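Phosphotriesterase, putative (Deinococcus radiodurans, PDB 4J35) probably acts as a two-metal lactonase of the phosphotriesterase family, and was used here as the template for engineering organophosphate hydrolysis. Local coordinates at residues His21-Phe26 against Ser262-Trp267; Ile174-Asp179 against Ile202-Gly207; Gln182-Ala187 against Pro211-Glu216; Val222-Asp227 against Asp257-Ser262. The protein carries 7 engineered substitutions. One frame throughout, in Å; residues are numbered along the deposited sequence.

Contact 1 of 4, residues His21-Phe26 against Ser262-Trp267; sequences HEHVIF and SHDSIW. With CO (cobalt (II) ion), chain C.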
loop_
_atom_site.group_PDB
_atom_site.type_symbol
_atom_site.label_atom_id
_atom_site.label_comp_id
_atom_site.label_asym_id
_atom_site.label_seq_id
_atom_site.Cartn_x
_atom_site.Cartn_y
_atom_site.Cartn_z
ATOM N N HIS A 21 -3.225 0.455 -2.693
ATOM C CA HIS A 21 -1.810 0.680 -2.435
ATOM C C HIS A 21 -1.247 1.583 -3.528
ATOM O O HIS A 21 -0.898 1.089 -4.591
ATOM C CB HIS A 21 -0.979 -0.598 -2.438
ATOM C CG HIS A 21 0.420 -0.413 -1.946
ATOM N ND1 HIS A 21 0.968 -1.174 -0.924
ATOM C CD2 HIS A 21 1.410 0.426 -2.335
ATOM C CE1 HIS A 21 2.211 -0.796 -0.711
ATOM N NE2 HIS A 21 2.516 0.136 -1.605
ATOM N N GLU A 22 -1.099 2.849 -3.175
ATOM C CA GLU A 22 -0.555 3.871 -4.093
ATOM C C GLU A 22 0.210 4.897 -3.270
ATOM O O GLU A 22 0.112 4.920 -2.053
ATOM C CB GLU A 22 -1.720 4.555 -4.828
ATOM C CG GLU A 22 -2.747 3.674 -5.551
ATOM C CD GLU A 22 -2.189 2.941 -6.762
ATOM O OE1 GLU A 22 -1.198 3.481 -7.360
ATOM O OE2 GLU A 22 -2.754 1.859 -7.113
ATOM N N HIS A 23 0.936 5.799 -3.939
ATOM C CA HIS A 23 1.735 6.819 -3.276
ATOM C C HIS A 23 1.438 8.174 -3.963
ATOM O O HIS A 23 1.926 8.416 -5.048
ATOM C CB HIS A 23 3.238 6.427 -3.343
ATOM C CG HIS A 23 3.549 5.162 -2.573
ATOM N ND1 HIS A 23 3.570 5.149 -1.196
ATOM C CD2 HIS A 23 3.782 3.878 -2.961
ATOM C CE1 HIS A 23 3.833 3.927 -0.768
ATOM N NE2 HIS A 23 3.918 3.119 -1.808
ATOM N N VAL A 24 0.627 9.036 -3.331
ATOM C CA VAL A 24 0.349 10.376 -3.913
ATOM C C VAL A 24 1.678 11.153 -4.052
ATOM O O VAL A 24 2.000 11.654 -5.133
ATOM C CB VAL A 24 -0.693 11.172 -3.079
ATOM C CG1 VAL A 24 -0.939 12.569 -3.686
ATOM C CG2 VAL A 24 -2.028 10.398 -2.981
ATOM N N ILE A 25 2.437 11.265 -2.974
ATOM C CA ILE A 25 3.836 11.679 -3.063
ATOM C C ILE A 25 4.744 10.645 -2.400
ATOM O O ILE A 25 4.310 9.845 -1.578
ATOM C CB ILE A 25 4.086 13.058 -2.435
ATOM C CG1 ILE A 25 3.857 13.002 -0.925
ATOM C CG2 ILE A 25 3.213 14.102 -3.088
ATOM C CD1 ILE A 25 3.972 14.382 -0.246
ATOM N N PHE A 26 5.997 10.606 -2.825
ATOM C CA PHE A 26 6.917 9.636 -2.291
ATOM C C PHE A 26 8.353 10.093 -2.430
ATOM O O PHE A 26 8.752 10.573 -3.508
ATOM C CB PHE A 26 6.754 8.320 -3.047
ATOM C CG PHE A 26 7.486 7.168 -2.405
ATOM C CD1 PHE A 26 8.800 6.904 -2.733
ATOM C CD2 PHE A 26 6.846 6.333 -1.506
ATOM C CE1 PHE A 26 9.474 5.839 -2.143
ATOM C CE2 PHE A 26 7.516 5.272 -0.913
ATOM C CZ PHE A 26 8.826 5.028 -1.231
ATOM N N SER A 262 -3.669 -3.187 -7.355
ATOM C CA SER A 262 -3.195 -1.790 -7.323
ATOM C C SER A 262 -1.929 -1.625 -8.137
ATOM O O SER A 262 -1.459 -2.597 -8.731
ATOM C CB SER A 262 -2.964 -1.312 -5.911
ATOM O OG SER A 262 -3.648 -0.107 -5.706
ATOM N N HIS A 263 -1.414 -0.386 -8.187
ATOM C CA HIS A 263 -0.226 -0.084 -8.972
ATOM C C HIS A 263 1.060 0.215 -8.198
ATOM O O HIS A 263 2.158 0.141 -8.789
ATOM C CB HIS A 263 -0.481 1.149 -9.885
ATOM C CG HIS A 263 -1.799 1.125 -10.585
ATOM N ND1 HIS A 263 -2.958 1.607 -10.017
ATOM C CD2 HIS A 263 -2.127 0.723 -11.834
ATOM C CE1 HIS A 263 -3.945 1.516 -10.899
ATOM N NE2 HIS A 263 -3.463 0.979 -12.003
ATOM N N ASP A 264 0.947 0.658 -6.944
ATOM C CA ASP A 264 2.110 1.142 -6.198
ATOM C C ASP A 264 2.755 2.323 -6.953
ATOM O O ASP A 264 3.965 2.518 -6.927
ATOM C CB ASP A 264 3.120 0.028 -6.029
ATOM C CG ASP A 264 4.139 0.308 -4.919
ATOM O OD1 ASP A 264 3.946 1.210 -4.083
ATOM O OD2 ASP A 264 5.161 -0.379 -4.934
ATOM N N SER A 265 1.905 3.110 -7.584
ATOM C CA SER A 265 2.380 4.226 -8.432
ATOM C C SER A 265 2.813 5.393 -7.560
ATOM O O SER A 265 2.420 5.499 -6.399
ATOM C CB SER A 265 1.269 4.614 -9.410
ATOM O OG SER A 265 0.171 5.261 -8.779
ATOM N N ILE A 266 3.649 6.279 -8.105
ATOM C CA ILE A 266 4.055 7.452 -7.349
ATOM C C ILE A 266 3.573 8.644 -8.183
ATOM O O ILE A 266 4.018 8.805 -9.317
ATOM C CB ILE A 266 5.585 7.502 -7.190
ATOM C CG1 ILE A 266 6.072 6.431 -6.198
ATOM C CG2 ILE A 266 6.040 8.892 -6.774
ATOM C CD1 ILE A 266 7.596 6.249 -6.292
ATOM N N TRP A 267 2.662 9.454 -7.666
ATOM C CA TRP A 267 2.101 10.511 -8.521
ATOM C C TRP A 267 2.983 11.721 -8.579
ATOM O O TRP A 267 2.920 12.501 -9.537
ATOM C CB TRP A 267 0.732 10.963 -8.059
ATOM C CG TRP A 267 -0.231 9.839 -7.830
ATOM C CD1 TRP A 267 -0.028 8.495 -8.037
ATOM C CD2 TRP A 267 -1.549 9.977 -7.323
ATOM N NE1 TRP A 267 -1.170 7.785 -7.677
ATOM C CE2 TRP A 267 -2.108 8.678 -7.228
ATOM C CE3 TRP A 267 -2.325 11.080 -6.942
ATOM C CZ2 TRP A 267 -3.404 8.459 -6.771
ATOM C CZ3 TRP A 267 -3.613 10.854 -6.480
ATOM C CH2 TRP A 267 -4.135 9.553 -6.393
HETATM CO CO CO C . 4.352 1.206 -1.910
#
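His21, His23 and Asp264 converge on one cobalt ion, bound by NE2 of each histidine and by OD1 of the aspartate at 2.2 Å from the metal. The two histidines are the HxH pair on strand 17-26, the first of this TIM barrel. His23 ND1 is hydrogen-bonded to Thr68 OG1. Asp264 OD1 lies at the edge of both imidazoles, the carboxylate turned 86° from the His21 ring, while its OD2 is held by a salt bridge to Arg228. Behind this shell, Glu22, bent at chi2 (-68°), turns its carboxylate toward the 262-265 backbone. Its OE2 takes three donors: Ser262 OG at 2.6 Å, His263 N on the syn side, and His263 ND1 from above the carboxylate plane. OE1 accepts Ser265 OG at 2.7 Å as well as Ser265 N. A glutamine in place of Glu22 would probably leave two or three of these five donors without an acceptor and free the turn that presents Asp264. Parallel pairing continues the join, His23 N to Ser265 O and Trp267 N to His23 O, the latter 2.9 Å. Val24 CG2 sits over the Trp267 six-membered ring, 4.0 Å from its centroid. Helix 42-58 packs on Val24 and Trp267, and helix 76-86 on Val24.

Contact 2 of 4, residues Ile174-Asp179 against Ile202-Gly207; sequences ITHTQD and IGHMDG. Engineered in segment 174-179: Asp179 (natural residue Glu). With CO (cobalt (II) ion), chain B.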
loop_
_atom_site.group_PDB
_atom_site.type_symbol
_atom_site.label_atom_id
_atom_site.label_comp_id
_atom_site.label_asym_id
_atom_site.label_seq_id
_atom_site.Cartn_x
_atom_site.Cartn_y
_atom_site.Cartn_z
ATOM N N ILE A 174 -1.656 -3.170 6.015
ATOM C CA ILE A 174 -1.183 -3.524 4.689
ATOM C C ILE A 174 0.324 -3.712 4.731
ATOM O O ILE A 174 0.999 -3.159 5.581
ATOM C CB ILE A 174 -1.566 -2.451 3.615
ATOM C CG1 ILE A 174 -0.912 -1.117 3.910
ATOM C CG2 ILE A 174 -3.105 -2.318 3.569
ATOM C CD1 ILE A 174 -1.266 -0.074 2.813
ATOM N N THR A 175 0.858 -4.539 3.849
ATOM C CA THR A 175 2.286 -4.767 3.907
ATOM C C THR A 175 3.027 -4.591 2.586
ATOM O O THR A 175 2.438 -4.504 1.504
ATOM C CB THR A 175 2.652 -6.157 4.435
ATOM O OG1 THR A 175 2.517 -7.126 3.396
ATOM C CG2 THR A 175 1.759 -6.536 5.602
ATOM N N HIS A 176 4.350 -4.506 2.745
ATOM C CA HIS A 176 5.309 -4.568 1.668
ATOM C C HIS A 176 6.086 -5.881 1.798
ATOM O O HIS A 176 6.559 -6.206 2.886
ATOM C CB HIS A 176 6.279 -3.371 1.810
ATOM C CG HIS A 176 7.544 -3.466 0.990
ATOM N ND1 HIS A 176 7.799 -2.671 -0.097
ATOM C CD2 HIS A 176 8.671 -4.203 1.182
ATOM C CE1 HIS A 176 9.002 -2.945 -0.581
ATOM N NE2 HIS A 176 9.547 -3.872 0.174
ATOM N N THR A 177 6.186 -6.631 0.711
ATOM C CA THR A 177 7.109 -7.755 0.632
ATOM C C THR A 177 8.189 -7.407 -0.382
ATOM O O THR A 177 7.923 -6.757 -1.397
ATOM C CB THR A 177 6.424 -9.103 0.230
ATOM O OG1 THR A 177 5.743 -8.966 -1.028
ATOM C CG2 THR A 177 5.412 -9.541 1.287
ATOM N N GLN A 178 9.411 -7.838 -0.108
ATOM C CA GLN A 178 10.554 -7.495 -0.946
ATOM C C GLN A 178 10.859 -8.651 -1.911
ATOM O O GLN A 178 11.024 -9.793 -1.492
ATOM C CB GLN A 178 11.744 -7.189 -0.041
ATOM C CG GLN A 178 13.014 -6.744 -0.732
ATOM C CD GLN A 178 12.889 -5.363 -1.356
ATOM O OE1 GLN A 178 12.092 -4.535 -0.910
ATOM N NE2 GLN A 178 13.672 -5.113 -2.394
ATOM N N ASP A 179 10.924 -8.343 -3.200
ATOM C CA ASP A 179 11.237 -9.325 -4.244
ATOM C C ASP A 179 10.462 -10.657 -4.120
ATOM O O ASP A 179 11.036 -11.729 -4.266
ATOM C CB ASP A 179 12.759 -9.572 -4.309
ATOM C CG ASP A 179 13.156 -10.565 -5.401
ATOM O OD1 ASP A 179 13.155 -10.203 -6.607
ATOM O OD2 ASP A 179 13.489 -11.719 -5.044
ATOM N N ILE A 202 -1.632 -8.667 2.487
ATOM C CA ILE A 202 -0.208 -8.892 2.319
ATOM C C ILE A 202 0.127 -8.357 0.959
ATOM O O ILE A 202 -0.463 -8.787 -0.036
ATOM C CB ILE A 202 0.171 -10.357 2.317
ATOM C CG1 ILE A 202 -0.269 -11.013 3.646
ATOM C CG2 ILE A 202 1.667 -10.529 2.071
ATOM C CD1 ILE A 202 0.376 -10.361 4.932
ATOM N N GLY A 203 1.060 -7.428 0.923
ATOM C CA GLY A 203 1.329 -6.716 -0.317
ATOM C C GLY A 203 2.415 -7.246 -1.221
ATOM O O GLY A 203 3.204 -8.110 -0.864
ATOM N N HIS A 204 2.448 -6.666 -2.422
ATOM C CA HIS A 204 3.417 -6.982 -3.459
ATOM C C HIS A 204 3.505 -8.476 -3.775
ATOM O O HIS A 204 4.575 -8.988 -4.148
ATOM C CB HIS A 204 4.809 -6.393 -3.106
ATOM C CG HIS A 204 4.804 -4.933 -2.751
ATOM N ND1 HIS A 204 3.854 -4.043 -3.207
ATOM C CD2 HIS A 204 5.649 -4.207 -1.982
ATOM C CE1 HIS A 204 4.128 -2.829 -2.743
ATOM N NE2 HIS A 204 5.205 -2.905 -1.987
ATOM N N MET A 205 2.372 -9.161 -3.676
ATOM C CA MET A 205 2.324 -10.595 -3.921
ATOM C C MET A 205 2.395 -10.933 -5.375
ATOM O O MET A 205 2.602 -12.079 -5.731
ATOM C CB MET A 205 1.095 -11.216 -3.248
ATOM C CG MET A 205 1.217 -11.210 -1.754
ATOM S SD MET A 205 2.363 -12.516 -1.149
ATOM C CE MET A 205 1.543 -13.956 -1.813
ATOM N N ASP A 206 2.261 -9.921 -6.237
ATOM C CA ASP A 206 2.457 -10.141 -7.645
ATOM C C ASP A 206 3.926 -10.296 -7.987
ATOM O O ASP A 206 4.277 -10.662 -9.101
ATOM C CB ASP A 206 1.833 -8.997 -8.445
ATOM C CG ASP A 206 2.199 -7.625 -7.928
ATOM O OD1 ASP A 206 2.533 -7.462 -6.741
ATOM O OD2 ASP A 206 2.146 -6.664 -8.733
ATOM N N GLY A 207 4.791 -9.995 -7.036
ATOM C CA GLY A 207 6.221 -10.139 -7.243
ATOM C C GLY A 207 6.687 -11.584 -7.354
ATOM O O GLY A 207 7.849 -11.835 -7.666
HETATM CO CO CO B . 6.301 -1.493 -1.081
HETATM O O HOH W 1 7.415 -8.436 -3.859
#
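With CG anti to the backbone N (chi1 165°), the His176 ring meets that of His204, whose CG instead stands anti to its carbonyl carbon, at a shared cobalt ion. The two loops follow adjacent strands of the TIM barrel, and the ion is the second metal of the binuclear centre; Lys143, probably carbamylated, bridges both ions. His176 binds through ND1 at 2.1 Å and His204 through NE2. The ring planes are 83° apart, and ND1 of His176 lies at the edge of the His204 ring, in its plane. Each imidazole is fixed from its far nitrogen: His176 NE2 donates to Gln178 OE1, almost within its own ring plane, and His204 ND1 bonds to Asp227 OD1. Such second-shell acceptors would tend to make the metal-bound nitrogens more electron-rich.

Two threonines tie the backbones of the two loops together. Gly203 N gives a nearly straight bond, 170° at the hydrogen, to Thr175 OG1, which is also bonded to Gln186 OE1. Thr177 OG1 in turn donates to Gly203 O at 2.7 Å. Between them the chains come so close that Gly203 CA rests 3.1 Å from Thr175 O, where a side chain on Gly203 would collide with that oxygen. Further out, one water bridges the loops, donating to Thr177 O at 3.0 Å and to His204 O at 2.9 Å.

Contact 3 of 4, residues Gln182-Ala187 against Pro211-Glu216; sequences QGPQQA and PAYHRE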
loop_
_atom_site.group_PDB
_atom_site.type_symbol
_atom_site.label_atom_id
_atom_site.label_comp_id
_atom_site.label_asym_id
_atom_site.label_seq_id
_atom_site.Cartn_x
_atom_site.Cartn_y
_atom_site.Cartn_z
ATOM N N GLN A 182 8.601 -13.876 1.577
ATOM C CA GLN A 182 8.115 -13.673 2.939
ATOM C C GLN A 182 6.611 -13.444 3.080
ATOM O O GLN A 182 6.147 -13.118 4.162
ATOM C CB GLN A 182 8.875 -12.532 3.639
ATOM C CG GLN A 182 10.373 -12.684 3.627
ATOM C CD GLN A 182 10.844 -14.012 4.216
ATOM O OE1 GLN A 182 10.306 -14.504 5.212
ATOM N NE2 GLN A 182 11.846 -14.604 3.585
ATOM N N GLY A 183 5.833 -13.581 2.006
ATOM C CA GLY A 183 4.392 -13.471 2.166
ATOM C C GLY A 183 3.798 -14.438 3.194
ATOM O O GLY A 183 3.097 -14.052 4.122
ATOM N N PRO A 184 4.081 -15.722 3.038
ATOM C CA PRO A 184 3.505 -16.687 3.994
ATOM C C PRO A 184 3.963 -16.435 5.451
ATOM O O PRO A 184 3.204 -16.611 6.434
ATOM C CB PRO A 184 4.030 -18.027 3.478
ATOM C CG PRO A 184 4.277 -17.791 2.013
ATOM C CD PRO A 184 4.853 -16.382 1.975
ATOM N N GLN A 185 5.209 -16.025 5.587
ATOM C CA GLN A 185 5.761 -15.708 6.911
ATOM C C GLN A 185 5.116 -14.486 7.539
ATOM O O GLN A 185 4.900 -14.448 8.731
ATOM C CB GLN A 185 7.254 -15.485 6.831
ATOM C CG GLN A 185 8.040 -16.731 6.567
ATOM C CD GLN A 185 8.211 -16.973 5.107
ATOM O OE1 GLN A 185 7.375 -16.572 4.302
ATOM N NE2 GLN A 185 9.313 -17.611 4.741
ATOM N N GLN A 186 4.821 -13.457 6.753
ATOM C CA GLN A 186 4.143 -12.308 7.317
ATOM C C GLN A 186 2.752 -12.697 7.837
ATOM O O GLN A 186 2.303 -12.239 8.903
ATOM C CB GLN A 186 3.993 -11.225 6.217
ATOM C CG GLN A 186 5.271 -10.464 5.889
ATOM C CD GLN A 186 4.987 -9.284 4.959
ATOM O OE1 GLN A 186 3.869 -9.145 4.471
ATOM N NE2 GLN A 186 5.993 -8.451 4.706
ATOM N N ALA A 187 2.039 -13.483 7.031
ATOM C CA ALA A 187 0.653 -13.804 7.286
ATOM C C ALA A 187 0.633 -14.695 8.509
ATOM O O ALA A 187 -0.173 -14.524 9.408
ATOM C CB ALA A 187 0.017 -14.524 6.076
ATOM N N PRO A 211 2.070 -19.771 -8.170
ATOM C CA PRO A 211 0.752 -19.782 -7.525
ATOM C C PRO A 211 0.765 -20.508 -6.173
ATOM O O PRO A 211 -0.074 -20.232 -5.298
ATOM C CB PRO A 211 -0.116 -20.556 -8.529
ATOM C CG PRO A 211 0.596 -20.474 -9.800
ATOM C CD PRO A 211 2.035 -20.443 -9.479
ATOM N N ALA A 212 1.701 -21.432 -5.989
ATOM C CA ALA A 212 1.742 -22.202 -4.733
ATOM C C ALA A 212 2.139 -21.282 -3.583
ATOM O O ALA A 212 1.726 -21.487 -2.446
ATOM C CB ALA A 212 2.708 -23.371 -4.830
ATOM N N TYR A 213 2.927 -20.258 -3.896
ATOM C CA TYR A 213 3.369 -19.272 -2.907
ATOM C C TYR A 213 2.174 -18.441 -2.451
ATOM O O TYR A 213 2.003 -18.184 -1.269
ATOM C CB TYR A 213 4.456 -18.409 -3.540
ATOM C CG TYR A 213 4.888 -17.177 -2.775
ATOM C CD1 TYR A 213 5.800 -17.261 -1.724
ATOM C CD2 TYR A 213 4.411 -15.928 -3.130
ATOM C CE1 TYR A 213 6.213 -16.121 -1.047
ATOM C CE2 TYR A 213 4.825 -14.781 -2.466
ATOM C CZ TYR A 213 5.716 -14.884 -1.425
ATOM O OH TYR A 213 6.115 -13.732 -0.783
ATOM N N HIS A 214 1.330 -18.039 -3.401
ATOM C CA HIS A 214 0.092 -17.333 -3.076
ATOM C C HIS A 214 -0.879 -18.199 -2.273
ATOM O O HIS A 214 -1.512 -17.744 -1.330
ATOM C CB HIS A 214 -0.596 -16.864 -4.355
ATOM C CG HIS A 214 0.287 -16.035 -5.221
ATOM N ND1 HIS A 214 1.289 -16.583 -5.990
ATOM C CD2 HIS A 214 0.360 -14.695 -5.405
ATOM C CE1 HIS A 214 1.939 -15.619 -6.615
ATOM N NE2 HIS A 214 1.402 -14.465 -6.267
ATOM N N ARG A 215 -1.056 -19.435 -2.696
ATOM C CA ARG A 215 -2.021 -20.309 -2.020
ATOM C C ARG A 215 -1.604 -20.522 -0.568
ATOM O O ARG A 215 -2.414 -20.507 0.359
ATOM C CB ARG A 215 -2.100 -21.629 -2.757
ATOM C CG ARG A 215 -2.897 -21.514 -4.055
ATOM C CD ARG A 215 -3.178 -22.845 -4.665
ATOM N NE ARG A 215 -2.036 -23.325 -5.412
ATOM C CZ ARG A 215 -1.983 -23.437 -6.729
ATOM N NH1 ARG A 215 -3.018 -23.107 -7.499
ATOM N NH2 ARG A 215 -0.855 -23.874 -7.278
ATOM N N GLU A 216 -0.316 -20.669 -0.367
ATOM C CA GLU A 216 0.169 -20.805 0.998
ATOM C C GLU A 216 -0.126 -19.590 1.883
ATOM O O GLU A 216 -0.477 -19.728 3.040
ATOM C CB GLU A 216 1.660 -21.066 1.009
ATOM C CG GLU A 216 2.151 -21.363 2.384
ATOM C CD GLU A 216 3.624 -21.672 2.417
ATOM O OE1 GLU A 216 4.227 -21.752 1.328
ATOM O OE2 GLU A 216 4.159 -21.838 3.541
#
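Tyr213 and Pro184 form the centre of the packing between the first turns of two neighbouring outer helices of the TIM barrel, 183-192 and 211-218. The short helix segments run parallel, with axes 9.4 Å apart, too far for their backbones to meet, and the gap is spanned by side chains.

A single hydrogen bond joins the segments: Gly183 N donates to Tyr213 OH at 2.8 Å, with 150° at the hydrogen. It uses an amide of the first helical turn, where no earlier turn supplies a carbonyl, and the phenol oxygen takes that place. Tyr213 reaches it because its CG stands anti to the backbone N (chi1 170°), which sends the ring across to the other helix. Gly183 suits the spot, since a CB there would collide with the phenol oxygen.

The apolar contacts gather on Pro184. Its CD comes to 3.3 Å from Tyr213 CE1, the two side chains crossing at about a right angle. Replacing Tyr213 with a phenylalanine would probably leave Gly183 N without its acceptor.

At the more exposed margin, the extended chain of Glu216 lies across the proline ring, its carboxylate touching carbon: OE2 is 3.8 Å from Pro184 CB.

Contact 4 of 4, residues Val222-Asp227 against Asp257-Ser262; sequences VSIAFD and DRLLLS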
loop_
_atom_site.group_PDB
_atom_site.type_symbol
_atom_site.label_atom_id
_atom_site.label_comp_id
_atom_site.label_asym_id
_atom_site.label_seq_id
_atom_site.Cartn_x
_atom_site.Cartn_y
_atom_site.Cartn_z
ATOM N N VAL A 222 -5.826 -14.378 5.237
ATOM C CA VAL A 222 -5.544 -13.000 4.874
ATOM C C VAL A 222 -5.897 -12.768 3.420
ATOM O O VAL A 222 -6.128 -13.694 2.641
ATOM C CB VAL A 222 -4.050 -12.580 5.118
ATOM C CG1 VAL A 222 -3.677 -12.697 6.635
ATOM C CG2 VAL A 222 -3.075 -13.407 4.237
ATOM N N SER A 223 -5.920 -11.496 3.049
ATOM C CA SER A 223 -5.985 -11.162 1.640
ATOM C C SER A 223 -4.597 -10.831 1.058
ATOM O O SER A 223 -3.625 -10.599 1.783
ATOM C CB SER A 223 -6.917 -9.982 1.489
ATOM O OG SER A 223 -8.219 -10.318 1.907
ATOM N N ILE A 224 -4.498 -10.793 -0.282
ATOM C CA ILE A 224 -3.218 -10.554 -0.885
ATOM C C ILE A 224 -3.455 -9.591 -2.011
ATOM O O ILE A 224 -4.523 -9.643 -2.611
ATOM C CB ILE A 224 -2.573 -11.847 -1.400
ATOM C CG1 ILE A 224 -3.428 -12.553 -2.410
ATOM C CG2 ILE A 224 -2.359 -12.805 -0.209
ATOM C CD1 ILE A 224 -2.664 -13.670 -3.177
ATOM N N ALA A 225 -2.468 -8.740 -2.231
ATOM C CA ALA A 225 -2.595 -7.715 -3.295
ATOM C C ALA A 225 -1.549 -7.926 -4.349
ATOM O O ALA A 225 -0.359 -8.042 -4.057
ATOM C CB ALA A 225 -2.418 -6.380 -2.702
ATOM N N PHE A 226 -2.014 -7.882 -5.595
ATOM C CA PHE A 226 -1.186 -7.755 -6.766
ATOM C C PHE A 226 -1.173 -6.245 -6.957
ATOM O O PHE A 226 -2.063 -5.692 -7.623
ATOM C CB PHE A 226 -1.876 -8.474 -7.940
ATOM C CG PHE A 226 -1.794 -9.990 -7.865
ATOM C CD1 PHE A 226 -2.360 -10.692 -6.820
ATOM C CD2 PHE A 226 -1.144 -10.695 -8.863
ATOM C CE1 PHE A 226 -2.277 -12.059 -6.786
ATOM C CE2 PHE A 226 -1.047 -12.038 -8.831
ATOM C CZ PHE A 226 -1.607 -12.741 -7.779
ATOM N N ASP A 227 -0.231 -5.563 -6.300
ATOM C CA ASP A 227 -0.353 -4.129 -6.184
ATOM C C ASP A 227 0.772 -3.318 -6.831
ATOM O O ASP A 227 0.905 -2.135 -6.536
ATOM C CB ASP A 227 -0.536 -3.723 -4.735
ATOM C CG ASP A 227 0.565 -4.264 -3.832
ATOM O OD1 ASP A 227 1.606 -4.693 -4.355
ATOM O OD2 ASP A 227 0.369 -4.303 -2.602
ATOM N N ASP A 257 -12.587 -13.278 -3.277
ATOM C CA ASP A 257 -12.864 -12.390 -2.149
ATOM C C ASP A 257 -11.619 -12.192 -1.255
ATOM O O ASP A 257 -11.715 -11.572 -0.212
ATOM C CB ASP A 257 -14.085 -12.815 -1.318
ATOM C CG ASP A 257 -13.926 -14.178 -0.714
ATOM O OD1 ASP A 257 -12.954 -14.858 -1.117
ATOM O OD2 ASP A 257 -14.771 -14.577 0.135
ATOM N N ARG A 258 -10.471 -12.704 -1.682
ATOM C CA ARG A 258 -9.213 -12.420 -0.994
ATOM C C ARG A 258 -8.117 -11.780 -1.861
ATOM O O ARG A 258 -6.971 -11.687 -1.426
ATOM C CB ARG A 258 -8.659 -13.700 -0.391
ATOM C CG ARG A 258 -9.688 -14.403 0.503
ATOM C CD ARG A 258 -9.857 -13.680 1.823
ATOM N NE ARG A 258 -11.148 -13.971 2.454
ATOM C CZ ARG A 258 -11.377 -14.975 3.300
ATOM N NH1 ARG A 258 -10.403 -15.809 3.652
ATOM N NH2 ARG A 258 -12.591 -15.144 3.805
ATOM N N LEU A 259 -8.484 -11.333 -3.077
ATOM C CA LEU A 259 -7.511 -10.751 -4.003
ATOM C C LEU A 259 -7.802 -9.273 -4.227
ATOM O O LEU A 259 -8.968 -8.895 -4.432
ATOM C CB LEU A 259 -7.581 -11.442 -5.373
ATOM C CG LEU A 259 -7.376 -12.965 -5.390
ATOM C CD1 LEU A 259 -7.787 -13.518 -6.735
ATOM C CD2 LEU A 259 -5.916 -13.342 -5.061
ATOM N N LEU A 260 -6.750 -8.452 -4.184
ATOM C CA LEU A 260 -6.895 -7.028 -4.458
ATOM C C LEU A 260 -5.874 -6.574 -5.494
ATOM O O LEU A 260 -4.901 -7.259 -5.760
ATOM C CB LEU A 260 -6.758 -6.211 -3.174
ATOM C CG LEU A 260 -7.936 -6.408 -2.221
ATOM C CD1 LEU A 260 -7.618 -7.513 -1.175
ATOM C CD2 LEU A 260 -8.290 -5.099 -1.551
ATOM N N LEU A 261 -6.118 -5.400 -6.065
ATOM C CA LEU A 261 -5.376 -4.938 -7.258
ATOM C C LEU A 261 -4.946 -3.479 -7.114
ATOM O O LEU A 261 -5.750 -2.639 -6.762
ATOM C CB LEU A 261 -6.259 -5.046 -8.503
ATOM C CG LEU A 261 -6.893 -6.401 -8.828
ATOM C CD1 LEU A 261 -7.901 -6.216 -9.993
ATOM C CD2 LEU A 261 -5.861 -7.448 -9.193
ATOM N N SER A 262 -3.669 -3.187 -7.355
ATOM C CA SER A 262 -3.195 -1.790 -7.323
ATOM C C SER A 262 -1.929 -1.625 -8.137
ATOM O O SER A 262 -1.459 -2.597 -8.731
ATOM C CB SER A 262 -2.964 -1.312 -5.911
ATOM O OG SER A 262 -3.648 -0.107 -5.706
HETATM O O HOH W 2 -7.657 -16.022 2.665
#
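Ile224, Ala225 and Phe226 pair in parallel with Leu259, Leu260 and Leu261, the short strand axes 4.6 Å apart and inclined by 29°, within a beta-alpha-beta unit whose helix is 240-251. Four backbone hydrogen bonds alternate across the pair, from Ile224 N to Arg258 O (2.9 Å) through to Ser262 N to Phe226 O (3.0 Å). On one face, Ile224 and Leu259 lie side by side and point the same way.

Ile224 CG1, held between its backbone N and carbonyl carbon (chi1 58°), comes within 3.7 Å of Leu259 CD2. The same methyl approaches Phe226 CE1 obliquely at 4.2 Å, while Leu261 CD2 reaches Phe226 CB. Helix 211-218 covers this side, with His214 against both Ile224 and Phe226. The other face carries Ala225 and Leu260, which meet Met201 of strand 200-202. At the start of the strands a water donates to Val222 O and accepts from Arg258 NH1, 2.9 Å away. At their other end Asp227 CB packs 3.6 Å from Ser262 CB, where the end of the strand sets the aspartate beside the metal ligand His204. An apolar pair of strands thus delivers a carboxylate to the metal centre, where its charge is likely to influence that imidazole.

Overall arrangement
All four contacts belong to one TIM barrel. Contact 1 closes the largest loop, bringing strands 17-26 and 266-269 together, with the other three nested within it. Contacts 2 and 3 alternate along the chain, and contact 4 comes after both. Strands 173-174, 200-202, 223-226 and 259-261 form the sheet through contacts 2 and 4, whose centres are about 10 Å apart. Contacts 1 and 2, their centres about 14 Å apart, each hold one cobalt and touch through His21 and His204. Contact 4 shares Ser262 with contact 1, whereas contact 3 lies outermost, its centre about 17 Å from the chain's centre. Distant parts of the chain thus meet at one metal centre, consistent with a two-metal hydrolase.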